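Local structure of 2-dehydropantoate 2-reductase (Geobacter metallireducens, 3HN2) at residues Gly107-Leu112 with Glu119-Gly124; Gly157-Leu162 with Cys173-Asp178; Leu187-Pro192 with Asp243-Phe248; Gly195-Leu200 with Asn205-Arg210; Glu223-Ala228 with Thr235-Gly240. The protein probably catalyses the NADPH-dependent reduction of 2-dehydropantoate (ketopantoate) to (R)-pantoate, the second step on the pathway from 3-methyl-2-oxobutanoate to pantoate in pantothenate biosynthesis. All blocks are in the same frame, centred on the assembly; numbering follows the deposited sequence.

Contacts 1 and 2 belong to the N-terminal Rossmann-type half, each joining a helix to a strand of the large mixed sheet; their centres are about 14 Å apart, and Arg158 reaches Glu119. Contacts 3, 4 and 5 lie in the helical C-terminal half. Contact 3 is central there, its centre about 12 Å from those of contacts 4 and 5; it shares helix 179-200 with contact 4, and both others fall within the chain between its two segments. The centres of contacts 1 and 4 are about 31 Å apart, across the chain's centre. Strand 173-175 of contact 2 leads into helix 179-200, so the Rossmann-type fold passes almost directly into the helical domain.

Contact 1: Gly107-Leu112 with Glu119-Gly124; sequences GNEEAL and ERIIGG
Ile121, at the start of strand 121-129, pushes its side chain against Glu109 and Leu112 of helix 108-115 and contributes the largest buried surface of the contact. Its two branches do different work. CG1 stands beside the backbone N (chi1 -51°) and carries CD1 to Leu112, with Ile121 CD1 3.7 Å from Leu112 CB. The other branch lies over the helix backbone, Ile121 CG2 being 3.5 Å from Glu109 O. Glu109 is bent at chi2 (90°): its CB and CG pass across CG2 of Ile121, while the carboxylate turns to the strand backbone, where Glu109 OE2 is 3.4 Å from Gly123 CA. The lack of a side chain at Gly123 leaves room for that oxygen, and Arg183 holds it in a salt bridge. Helix and strand run nearly antiparallel (165°), as expected within the beta-alpha-beta crossover from strand 98-101 to strand 121-129. With an alanine in place of Ile121, Leu112 and the stem of Glu109 would probably be left without their mate, opening a gap between helix and sheet. The contact is thus apolar at the Leu112 end and charged at the Glu109 end, and the arginine probably helps the buried carboxylate to remain ionised.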
# COMPACT_ATOMS: atom_id res chain seq x y z
N GLY A 107 15.75 18.77 10.24
CA GLY A 107 16.91 19.65 10.33
C GLY A 107 17.41 20.17 9.00
O GLY A 107 18.12 21.18 8.97
N ASN A 108 17.06 19.48 7.92
CA ASN A 108 17.53 19.78 6.58
C ASN A 108 17.08 21.16 6.11
O ASN A 108 17.90 21.95 5.62
CB ASN A 108 17.07 18.71 5.59
CG ASN A 108 17.48 17.30 6.01
OD1 ASN A 108 18.57 17.09 6.55
ND2 ASN A 108 16.61 16.34 5.77
N GLU A 109 15.80 21.44 6.30
CA GLU A 109 15.24 22.75 5.95
C GLU A 109 15.94 23.88 6.70
O GLU A 109 16.27 24.90 6.11
CB GLU A 109 13.73 22.80 6.23
CG GLU A 109 12.87 22.12 5.17
CD GLU A 109 12.61 20.62 5.44
OE1 GLU A 109 13.01 20.08 6.50
OE2 GLU A 109 12.00 19.98 4.57
N GLU A 110 16.18 23.65 7.98
CA GLU A 110 16.72 24.65 8.90
C GLU A 110 18.21 24.90 8.70
O GLU A 110 18.67 26.03 8.86
CB GLU A 110 16.44 24.23 10.35
CG GLU A 110 14.96 24.15 10.74
CD GLU A 110 14.32 22.77 10.50
OE1 GLU A 110 13.35 22.43 11.22
OE2 GLU A 110 14.77 22.02 9.60
N ALA A 111 18.95 23.84 8.36
CA ALA A 111 20.39 23.93 8.12
C ALA A 111 20.67 24.82 6.92
O ALA A 111 21.45 25.77 7.02
CB ALA A 111 20.98 22.55 7.89
N LEU A 112 19.99 24.52 5.81
CA LEU A 112 20.06 25.27 4.57
C LEU A 112 19.54 26.70 4.73
O LEU A 112 20.00 27.60 4.03
CB LEU A 112 19.26 24.56 3.48
CG LEU A 112 19.69 23.18 2.99
CD1 LEU A 112 18.52 22.49 2.28
CD2 LEU A 112 20.90 23.28 2.07
N GLU A 119 13.99 32.40 3.34
CA GLU A 119 13.01 32.68 2.30
C GLU A 119 13.36 32.04 0.95
O GLU A 119 12.67 32.26 -0.05
CB GLU A 119 12.75 34.19 2.15
CG GLU A 119 13.94 35.02 1.68
CD GLU A 119 14.82 35.49 2.83
OE1 GLU A 119 15.54 34.66 3.41
OE2 GLU A 119 14.78 36.70 3.14
N ARG A 120 14.43 31.24 0.92
CA ARG A 120 14.82 30.48 -0.27
C ARG A 120 14.40 29.02 -0.15
O ARG A 120 14.36 28.30 -1.15
CB ARG A 120 16.34 30.53 -0.49
CG ARG A 120 17.02 31.87 -0.18
CD ARG A 120 18.52 31.80 -0.45
NE ARG A 120 18.85 32.31 -1.79
CZ ARG A 120 19.47 33.46 -2.03
NH1 ARG A 120 19.72 33.82 -3.27
NH2 ARG A 120 19.86 34.24 -1.03
N ILE A 121 14.07 28.58 1.06
CA ILE A 121 13.97 27.15 1.36
C ILE A 121 12.57 26.59 1.14
O ILE A 121 11.58 27.12 1.64
CB ILE A 121 14.50 26.83 2.79
CG1 ILE A 121 15.90 27.43 2.99
CG2 ILE A 121 14.53 25.32 3.07
CD1 ILE A 121 16.96 27.06 1.94
N ILE A 122 12.50 25.50 0.38
CA ILE A 122 11.26 24.77 0.16
C ILE A 122 11.45 23.30 0.59
O ILE A 122 12.40 22.63 0.18
CB ILE A 122 10.76 24.88 -1.32
CG1 ILE A 122 10.35 26.32 -1.65
CG2 ILE A 122 9.54 24.00 -1.57
CD1 ILE A 122 11.39 27.12 -2.39
N GLY A 123 10.55 22.83 1.43
CA GLY A 123 10.60 21.46 1.88
C GLY A 123 9.66 20.59 1.07
O GLY A 123 8.49 20.92 0.88
N GLY A 124 10.20 19.47 0.59
CA GLY A 124 9.40 18.48 -0.10
C GLY A 124 9.49 17.14 0.61
O GLY A 124 10.55 16.52 0.63

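Contact 2: Gly157-Leu162 with Cys173-Asp178; sequences GRIEEL and CRTTDD
Thr175 is met by two residues of the first turn of helix 157-168, Ile159 and Glu160, and both contacts are van der Waals in kind. Ile159 comes with its branch methyl: Ile159 CG2 is 3.4 Å from Thr175 OG1 and 3.8 Å from Thr175 CG2, so it rests on both branches of the threonine. Glu160 approaches the same methyl with its carboxylate, its chain bent at chi2 (-67°), which brings Glu160 OE2 to 3.4 Å from Thr175 CG2. No hydrogen bond joins the two segments; the hydroxyl of Thr175 turns back on its own chain and gives a weak hydrogen bond to the backbone, Thr175 OG1 to Arg174 O at 3.2 Å. Charges are only loosely matched: Glu160 OE2 and Arg174 NH2 stand 4.7 Å apart, not in contact, and Arg167 offers Glu160 a long, weak ion pair. A glycine in place of Thr175 would probably leave Ile159 CG2 and the Glu160 carboxylate without a surface to lie on, opening a gap under the helix. Strand 173-175 is the outermost strand of the large sheet within the chain, bonded through Arg174 to strand 142-150; helix 157-168 makes the beta-alpha-beta crossover between these two strands, and Ile159 also reaches Ile122 on strand 121-129.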
# COMPACT_ATOMS: atom_id res chain seq x y z
N GLY A 157 2.03 31.33 -5.02
CA GLY A 157 2.55 31.32 -6.39
C GLY A 157 3.82 30.50 -6.49
O GLY A 157 3.87 29.53 -7.23
N ARG A 158 4.82 30.87 -5.69
CA ARG A 158 6.08 30.13 -5.55
C ARG A 158 5.89 28.62 -5.34
O ARG A 158 6.52 27.82 -6.03
CB ARG A 158 6.93 30.76 -4.43
CG ARG A 158 7.78 29.80 -3.60
CD ARG A 158 8.59 30.55 -2.56
NE ARG A 158 8.84 29.78 -1.35
CZ ARG A 158 9.86 30.00 -0.52
NH1 ARG A 158 10.02 29.27 0.57
NH2 ARG A 158 10.73 30.96 -0.79
N ILE A 159 5.01 28.25 -4.42
CA ILE A 159 4.79 26.86 -4.07
C ILE A 159 3.89 26.16 -5.10
O ILE A 159 4.08 24.98 -5.41
CB ILE A 159 4.24 26.72 -2.61
CG1 ILE A 159 5.26 27.27 -1.61
CG2 ILE A 159 3.91 25.28 -2.24
CD1 ILE A 159 6.64 26.65 -1.73
N GLU A 160 2.93 26.91 -5.65
CA GLU A 160 2.04 26.36 -6.68
C GLU A 160 2.71 26.25 -8.04
O GLU A 160 2.39 25.33 -8.79
CB GLU A 160 0.73 27.16 -6.78
CG GLU A 160 -0.19 27.04 -5.56
CD GLU A 160 -0.78 25.64 -5.36
OE1 GLU A 160 -0.96 24.90 -6.35
OE2 GLU A 160 -1.08 25.29 -4.20
N GLU A 161 3.64 27.16 -8.35
CA GLU A 161 4.44 27.09 -9.58
C GLU A 161 5.34 25.86 -9.60
O GLU A 161 5.52 25.25 -10.65
CB GLU A 161 5.28 28.35 -9.79
CG GLU A 161 4.55 29.51 -10.46
CD GLU A 161 5.32 30.84 -10.40
OE1 GLU A 161 6.35 30.92 -9.68
OE2 GLU A 161 4.90 31.80 -11.07
N LEU A 162 5.91 25.52 -8.44
CA LEU A 162 6.70 24.30 -8.30
C LEU A 162 5.83 23.04 -8.36
O LEU A 162 6.21 22.05 -8.99
CB LEU A 162 7.51 24.33 -6.99
CG LEU A 162 8.74 25.24 -6.93
CD1 LEU A 162 9.34 25.22 -5.53
CD2 LEU A 162 9.79 24.83 -7.96
N CYS A 173 1.78 15.70 -7.27
CA CYS A 173 2.38 16.68 -6.37
C CYS A 173 1.37 17.56 -5.65
O CYS A 173 0.59 18.27 -6.29
CB CYS A 173 3.38 17.53 -7.14
SG CYS A 173 4.44 18.52 -6.08
N ARG A 174 1.39 17.50 -4.33
CA ARG A 174 0.44 18.21 -3.48
C ARG A 174 1.11 19.44 -2.83
O ARG A 174 2.29 19.70 -3.06
CB ARG A 174 -0.15 17.23 -2.44
CG ARG A 174 -1.49 17.63 -1.81
CD ARG A 174 -2.54 18.08 -2.83
NE ARG A 174 -3.32 19.21 -2.33
CZ ARG A 174 -3.17 20.48 -2.73
NH1 ARG A 174 -3.93 21.43 -2.21
NH2 ARG A 174 -2.27 20.79 -3.66
N THR A 175 0.35 20.19 -2.04
CA THR A 175 0.85 21.38 -1.37
C THR A 175 0.19 21.50 0.01
O THR A 175 -1.01 21.25 0.15
CB THR A 175 0.63 22.64 -2.25
OG1 THR A 175 1.76 22.81 -3.11
CG2 THR A 175 0.43 23.91 -1.43
N THR A 176 0.99 21.86 1.01
CA THR A 176 0.48 22.05 2.36
C THR A 176 0.95 23.38 2.97
O THR A 176 1.90 23.99 2.48
CB THR A 176 0.83 20.84 3.27
OG1 THR A 176 0.03 20.87 4.46
CG2 THR A 176 2.32 20.82 3.63
N ASP A 177 0.26 23.84 4.02
CA ASP A 177 0.64 25.05 4.76
C ASP A 177 1.46 24.68 5.99
O ASP A 177 2.11 25.54 6.61
CB ASP A 177 -0.60 25.84 5.19
CG ASP A 177 -1.39 26.38 4.02
OD1 ASP A 177 -0.97 26.20 2.86
OD2 ASP A 177 -2.45 27.00 4.27
N ASP A 178 1.42 23.40 6.35
CA ASP A 178 2.13 22.90 7.51
C ASP A 178 3.16 21.86 7.06
O ASP A 178 2.91 20.65 7.12
CB ASP A 178 1.15 22.32 8.53
CG ASP A 178 1.65 22.42 9.95
OD1 ASP A 178 2.83 22.78 10.17
OD2 ASP A 178 0.85 22.11 10.87

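Contact 3: Leu187-Pro192 with Asp243-Phe248; sequences LVWNIP and DDMLEF
Phe248 turns its edge toward the face of the Trp189 indole in an offset edge-to-face pair, the Phe248 ring centroid 5.9 Å from that of the five-membered ring of Trp189 and the planes 82° apart. Seen from the phenyl ring, Trp189 NE1 lies at the edge near its plane, 4.1 Å from Phe248 CD2. Phe193 stacks on the indole, Phe127 meets it edge-to-face, and Asn190 OD1 sits in plane at its edge. The indole N-H is taken up by a hydrogen bond to Thr249 OG1, just beyond the second segment, which helps to fix the rotation of the ring. Segments 187-192 and 243-248 cross at 57°, their axes 10.4 Å apart at closest approach; the parent helices, 179-200 and 241-249, belong to the helical C-terminal domain of the ketopantoate reductase family. Met245 lies beside the indole: bends at chi2 and chi3 (-81°) fold its chain back, and its terminal methyl reaches the indole obliquely, Met245 CE lying 3.7 Å from Trp189 CD1 and 3.8 Å from Trp189 CB. Further up the chain of Met245, CG rests against Val188, whose CG1 is 4.2 Å away. Phe248 also packs on Glu247 of the second subunit.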
# COMPACT_ATOMS: atom_id res chain seq x y z
N LEU A 187 7.72 10.76 9.45
CA LEU A 187 8.52 10.18 10.54
C LEU A 187 7.77 9.08 11.28
O LEU A 187 8.39 8.16 11.80
CB LEU A 187 8.97 11.28 11.52
CG LEU A 187 10.43 11.76 11.56
CD1 LEU A 187 11.26 11.34 10.34
CD2 LEU A 187 10.52 13.28 11.78
N VAL A 188 6.44 9.18 11.32
CA VAL A 188 5.59 8.15 11.89
C VAL A 188 5.75 6.82 11.14
O VAL A 188 5.60 5.75 11.73
CB VAL A 188 4.10 8.59 11.94
CG1 VAL A 188 3.17 7.43 12.36
CG2 VAL A 188 3.93 9.74 12.89
N TRP A 189 6.07 6.90 9.85
CA TRP A 189 6.33 5.70 9.06
C TRP A 189 7.80 5.31 9.07
O TRP A 189 8.14 4.12 9.21
CB TRP A 189 5.85 5.88 7.61
CG TRP A 189 5.82 4.58 6.90
CD1 TRP A 189 4.78 3.69 6.86
CD2 TRP A 189 6.90 3.97 6.17
NE1 TRP A 189 5.13 2.59 6.12
CE2 TRP A 189 6.43 2.72 5.70
CE3 TRP A 189 8.20 4.37 5.86
CZ2 TRP A 189 7.22 1.87 4.93
CZ3 TRP A 189 9.01 3.51 5.09
CH2 TRP A 189 8.50 2.27 4.64
N ASN A 190 8.67 6.32 8.88
CA ASN A 190 10.11 6.11 8.68
C ASN A 190 10.83 5.58 9.90
O ASN A 190 11.87 4.94 9.77
CB ASN A 190 10.79 7.41 8.24
CG ASN A 190 10.99 7.50 6.73
OD1 ASN A 190 10.44 6.72 5.96
ND2 ASN A 190 11.79 8.48 6.31
N ILE A 191 10.32 5.86 11.09
CA ILE A 191 11.01 5.44 12.30
C ILE A 191 10.82 3.94 12.61
O ILE A 191 11.83 3.24 12.68
CB ILE A 191 10.79 6.43 13.49
CG1 ILE A 191 11.55 7.73 13.21
CG2 ILE A 191 11.25 5.81 14.80
CD1 ILE A 191 11.40 8.82 14.26
N PRO A 192 9.56 3.44 12.77
CA PRO A 192 9.43 1.97 12.97
C PRO A 192 10.00 1.14 11.83
O PRO A 192 10.71 0.18 12.08
CB PRO A 192 7.92 1.75 13.09
CG PRO A 192 7.30 2.97 12.49
CD PRO A 192 8.24 4.09 12.80
N ASP A 243 -3.19 3.49 12.97
CA ASP A 243 -4.00 2.48 12.28
C ASP A 243 -3.89 2.62 10.77
O ASP A 243 -3.93 1.63 10.04
CB ASP A 243 -5.47 2.61 12.70
CG ASP A 243 -5.68 2.34 14.18
OD1 ASP A 243 -5.40 3.25 15.00
OD2 ASP A 243 -6.14 1.24 14.53
N ASP A 244 -3.72 3.87 10.34
CA ASP A 244 -3.62 4.21 8.93
C ASP A 244 -2.24 3.93 8.31
O ASP A 244 -2.17 3.76 7.10
CB ASP A 244 -4.03 5.68 8.72
CG ASP A 244 -5.50 5.93 9.07
OD1 ASP A 244 -6.35 5.03 8.86
OD2 ASP A 244 -5.82 7.04 9.56
N MET A 245 -1.16 3.89 9.09
CA MET A 245 0.15 3.53 8.51
C MET A 245 0.38 2.02 8.73
O MET A 245 1.19 1.38 8.05
CB MET A 245 1.31 4.33 9.12
CG MET A 245 1.24 5.88 8.98
SD MET A 245 0.75 6.45 7.34
CE MET A 245 2.29 6.34 6.45
N LEU A 246 -0.35 1.45 9.68
CA LEU A 246 -0.35 0.03 9.93
C LEU A 246 -0.97 -0.68 8.72
O LEU A 246 -0.40 -1.63 8.19
CB LEU A 246 -1.14 -0.27 11.21
CG LEU A 246 -0.74 -1.34 12.22
CD1 LEU A 246 0.76 -1.49 12.41
CD2 LEU A 246 -1.41 -1.04 13.56
N GLU A 247 -2.11 -0.16 8.26
CA GLU A 247 -2.82 -0.71 7.10
C GLU A 247 -2.17 -0.34 5.77
O GLU A 247 -2.23 -1.12 4.82
CB GLU A 247 -4.29 -0.27 7.10
CG GLU A 247 -5.16 -0.91 8.19
CD GLU A 247 -6.59 -0.37 8.20
OE1 GLU A 247 -7.33 -0.65 9.16
OE2 GLU A 247 -6.97 0.35 7.24
N PHE A 248 -1.57 0.85 5.71
CA PHE A 248 -0.89 1.34 4.50
C PHE A 248 0.32 0.49 4.14
O PHE A 248 0.49 0.12 2.98
CB PHE A 248 -0.48 2.81 4.70
CG PHE A 248 0.43 3.36 3.63
CD1 PHE A 248 -0.09 3.78 2.41
CD2 PHE A 248 1.79 3.51 3.86
CE1 PHE A 248 0.74 4.30 1.43
CE2 PHE A 248 2.63 4.02 2.89
CZ PHE A 248 2.11 4.43 1.67

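Contact 4: Gly195-Leu200 with Asn205-Arg210; sequences GLCALL and NLILAR
Purely apolar packing joins Ile207, on the one-turn helix 204-207, to Leu196, Cys197 and Leu200 near the C-terminal end of helix 179-200, where the chain turns back on itself in the helical C-terminal domain. Ile207 is the single contributor from its side and has more of its own surface buried than the three partners together. Each of its branches finds its own place. CG1 stands beside the backbone N (chi1 -82°) and lies against Leu196, with Ile207 CG1 3.9 Å from Leu196 CB. A turn at chi2 (88°) then sends the terminal methyl to the cysteine, Ile207 CD1 being 3.7 Å from Cys197 SG and 4.1 Å from Cys197 CA. The branch methyl goes the other way, Ile207 CG2 meeting Leu196 CD2 at 4.0 Å. Leu200, one turn after Leu196, lies at the more exposed side of the contact, its CD1 4.2 Å from Ile207 CG1. Behind this layer Leu196 packs on Leu295 of helix 290-302, and Phe193 also touches Ile207. The short helix faces the dimer partner too: Asn205 ND2 is hydrogen-bonded to Asn50 OD1 of the second subunit. Since only hydrocarbon groups and one cysteine sulfur meet, the contact depends on shape and on exclusion of water, and nothing polar in it fixes the direction of approach.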
# COMPACT_ATOMS: atom_id res chain seq x y z
N GLY A 195 13.79 1.80 10.78
CA GLY A 195 14.49 1.32 11.97
C GLY A 195 14.57 -0.19 12.14
O GLY A 195 15.67 -0.75 12.17
N LEU A 196 13.41 -0.84 12.25
CA LEU A 196 13.32 -2.28 12.56
C LEU A 196 13.88 -3.17 11.47
O LEU A 196 14.67 -4.07 11.75
CB LEU A 196 11.87 -2.68 12.84
CG LEU A 196 11.28 -2.73 14.26
CD1 LEU A 196 12.05 -1.91 15.29
CD2 LEU A 196 9.82 -2.32 14.23
N CYS A 197 13.49 -2.88 10.23
CA CYS A 197 13.94 -3.60 9.04
C CYS A 197 15.44 -3.62 8.85
O CYS A 197 16.00 -4.65 8.49
CB CYS A 197 13.28 -3.02 7.79
SG CYS A 197 11.50 -3.05 7.85
N ALA A 198 16.09 -2.48 9.07
CA ALA A 198 17.54 -2.38 8.95
C ALA A 198 18.23 -3.17 10.06
O ALA A 198 19.23 -3.85 9.82
CB ALA A 198 17.97 -0.92 8.96
N LEU A 199 17.68 -3.08 11.27
CA LEU A 199 18.20 -3.77 12.45
C LEU A 199 18.05 -5.30 12.38
O LEU A 199 19.01 -6.02 12.60
CB LEU A 199 17.50 -3.24 13.69
CG LEU A 199 17.72 -3.91 15.03
CD1 LEU A 199 19.15 -3.85 15.54
CD2 LEU A 199 16.71 -3.36 16.03
N LEU A 200 16.84 -5.76 12.07
CA LEU A 200 16.55 -7.18 11.99
C LEU A 200 16.97 -7.79 10.66
O LEU A 200 17.03 -9.02 10.53
CB LEU A 200 15.04 -7.42 12.21
CG LEU A 200 14.48 -7.26 13.62
CD1 LEU A 200 12.98 -7.00 13.57
CD2 LEU A 200 14.79 -8.47 14.49
N ASN A 205 6.84 -6.90 5.67
CA ASN A 205 5.78 -7.90 5.87
C ASN A 205 5.98 -8.82 7.08
O ASN A 205 5.01 -9.24 7.70
CB ASN A 205 5.58 -8.75 4.62
CG ASN A 205 6.83 -9.53 4.24
OD1 ASN A 205 7.78 -8.98 3.70
ND2 ASN A 205 6.81 -10.82 4.51
N LEU A 206 7.24 -9.10 7.39
CA LEU A 206 7.61 -9.92 8.53
C LEU A 206 7.41 -9.18 9.85
O LEU A 206 6.79 -9.72 10.77
CB LEU A 206 9.05 -10.41 8.40
CG LEU A 206 9.36 -11.34 7.21
CD1 LEU A 206 10.80 -11.82 7.27
CD2 LEU A 206 8.40 -12.52 7.15
N ILE A 207 7.92 -7.94 9.93
CA ILE A 207 7.71 -7.03 11.08
C ILE A 207 6.22 -6.91 11.39
O ILE A 207 5.82 -6.95 12.55
CB ILE A 207 8.33 -5.60 10.83
CG1 ILE A 207 9.83 -5.58 11.12
CG2 ILE A 207 7.67 -4.53 11.72
CD1 ILE A 207 10.72 -5.96 9.96
N LEU A 208 5.42 -6.80 10.34
CA LEU A 208 3.96 -6.74 10.44
C LEU A 208 3.25 -8.08 10.70
O LEU A 208 2.05 -8.08 10.98
CB LEU A 208 3.38 -6.11 9.17
CG LEU A 208 3.08 -4.61 9.11
CD1 LEU A 208 3.45 -3.85 10.39
CD2 LEU A 208 3.73 -3.97 7.89
N ALA A 209 3.96 -9.20 10.61
CA ALA A 209 3.29 -10.52 10.70
C ALA A 209 3.00 -10.95 12.13
O ALA A 209 1.92 -11.48 12.41
CB ALA A 209 4.06 -11.60 9.96
N ARG A 210 3.95 -10.72 13.04
CA ARG A 210 3.79 -11.05 14.45
C ARG A 210 2.96 -10.02 15.20
O ARG A 210 3.23 -8.82 15.12
CB ARG A 210 5.14 -11.23 15.13
CG ARG A 210 5.62 -12.66 15.17
CD ARG A 210 6.90 -12.82 15.97
NE ARG A 210 7.39 -14.20 15.90
CZ ARG A 210 8.19 -14.67 14.94
NH1 ARG A 210 8.57 -15.94 14.96
NH2 ARG A 210 8.62 -13.87 13.97

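Contact 5: Glu223-Ala228 with Thr235-Gly240; sequences EVIAGA and TFIADG
The carbonyl O of Ile237 accepts a hydrogen bond from Asn229 ND2, while the branch methyl of Ile225 lies beside it, Ile225 CG2 3.6 Å from Ile237 O. Asn229, which follows helix segment 223-228 by one residue, thus gives this oxygen a polar partner beside the isoleucine methyl. Around it the contact is apolar. The two isoleucines lie obliquely across each other, Ile225 CG1 being 4.2 Å from Ile237 CG2. Ile225 then stretches on: with chi2 at 164° its chain is extended, and CD1 runs out along the loop backbone to 4.1 Å from Ala238 O and 4.2 Å from Asp239 CA, both of them exposed residues. At the other end Ile237 sends its own CD1 to the small Ala228, 3.7 Å from Ala228 CB, where the lack of a longer side chain lets the loop come close to the helix. The neighbours of this layer belong to helix 179-200: Val188 packs on Ile225, Trp184 on Ala228 and Arg181 on Ile237, and Arg181 NH1 also holds the backbone O of Thr235 by a hydrogen bond. A loop without regular structure is thus laid along the end of one helix before the next begins, as the linker between helix 211-229 and helix 241-249 in the helical C-terminal domain of the ketopantoate reductase family.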
# COMPACT_ATOMS: atom_id res chain seq x y z
N GLU A 223 4.87 7.37 20.02
CA GLU A 223 5.92 8.20 20.60
C GLU A 223 6.28 9.33 19.66
O GLU A 223 6.39 10.48 20.09
CB GLU A 223 7.16 7.37 20.92
CG GLU A 223 7.01 6.43 22.11
CD GLU A 223 8.29 5.69 22.46
OE1 GLU A 223 9.37 6.06 21.93
OE2 GLU A 223 8.21 4.74 23.26
N VAL A 224 6.46 8.99 18.39
CA VAL A 224 6.73 9.94 17.31
C VAL A 224 5.62 10.99 17.20
O VAL A 224 5.90 12.18 17.02
CB VAL A 224 6.92 9.21 15.95
CG1 VAL A 224 7.22 10.18 14.83
CG2 VAL A 224 8.04 8.18 16.06
N ILE A 225 4.37 10.53 17.32
CA ILE A 225 3.20 11.41 17.35
C ILE A 225 3.23 12.36 18.57
O ILE A 225 2.98 13.56 18.43
CB ILE A 225 1.89 10.60 17.30
CG1 ILE A 225 1.68 10.02 15.89
CG2 ILE A 225 0.68 11.45 17.67
CD1 ILE A 225 0.63 8.91 15.82
N ALA A 226 3.58 11.82 19.74
CA ALA A 226 3.69 12.60 20.97
C ALA A 226 4.80 13.65 20.88
O ALA A 226 4.66 14.77 21.38
CB ALA A 226 3.90 11.71 22.15
N GLY A 227 5.89 13.28 20.22
CA GLY A 227 7.00 14.19 19.96
C GLY A 227 6.65 15.20 18.89
O GLY A 227 7.24 16.28 18.83
N ALA A 228 5.69 14.85 18.03
CA ALA A 228 5.22 15.75 16.98
C ALA A 228 4.25 16.79 17.52
O ALA A 228 4.34 17.96 17.18
CB ALA A 228 4.58 14.96 15.86
N THR A 235 -1.84 22.19 13.41
CA THR A 235 -2.91 21.22 13.63
C THR A 235 -2.37 19.89 14.18
O THR A 235 -1.39 19.34 13.65
CB THR A 235 -3.80 21.03 12.36
OG1 THR A 235 -4.65 19.89 12.52
CG2 THR A 235 -2.95 20.85 11.09
N PHE A 236 -3.00 19.39 15.24
CA PHE A 236 -2.54 18.20 15.97
C PHE A 236 -2.68 16.91 15.17
O PHE A 236 -3.72 16.65 14.57
CB PHE A 236 -3.31 18.06 17.28
CG PHE A 236 -2.64 18.71 18.46
CD1 PHE A 236 -2.22 17.95 19.54
CD2 PHE A 236 -2.43 20.09 18.48
CE1 PHE A 236 -1.60 18.55 20.63
CE2 PHE A 236 -1.80 20.70 19.57
CZ PHE A 236 -1.39 19.92 20.64
N ILE A 237 -1.60 16.13 15.14
CA ILE A 237 -1.65 14.78 14.57
C ILE A 237 -2.34 13.89 15.58
O ILE A 237 -1.89 13.75 16.72
CB ILE A 237 -0.24 14.21 14.25
CG1 ILE A 237 0.54 15.19 13.36
CG2 ILE A 237 -0.36 12.84 13.58
CD1 ILE A 237 2.00 14.83 13.18
N ALA A 238 -3.47 13.33 15.17
CA ALA A 238 -4.22 12.41 16.01
C ALA A 238 -3.56 11.06 15.90
O ALA A 238 -2.96 10.75 14.88
CB ALA A 238 -5.65 12.33 15.53
N ASP A 239 -3.65 10.25 16.97
CA ASP A 239 -3.44 8.81 16.81
C ASP A 239 -4.70 8.23 16.18
O ASP A 239 -5.78 8.82 16.26
CB ASP A 239 -3.05 8.08 18.11
CG ASP A 239 -3.67 8.69 19.35
OD1 ASP A 239 -2.92 8.88 20.34
OD2 ASP A 239 -4.88 8.95 19.36
N GLY A 240 -4.55 7.06 15.56
CA GLY A 240 -5.50 6.63 14.55
C GLY A 240 -4.80 6.80 13.22
O GLY A 240 -5.03 6.02 12.29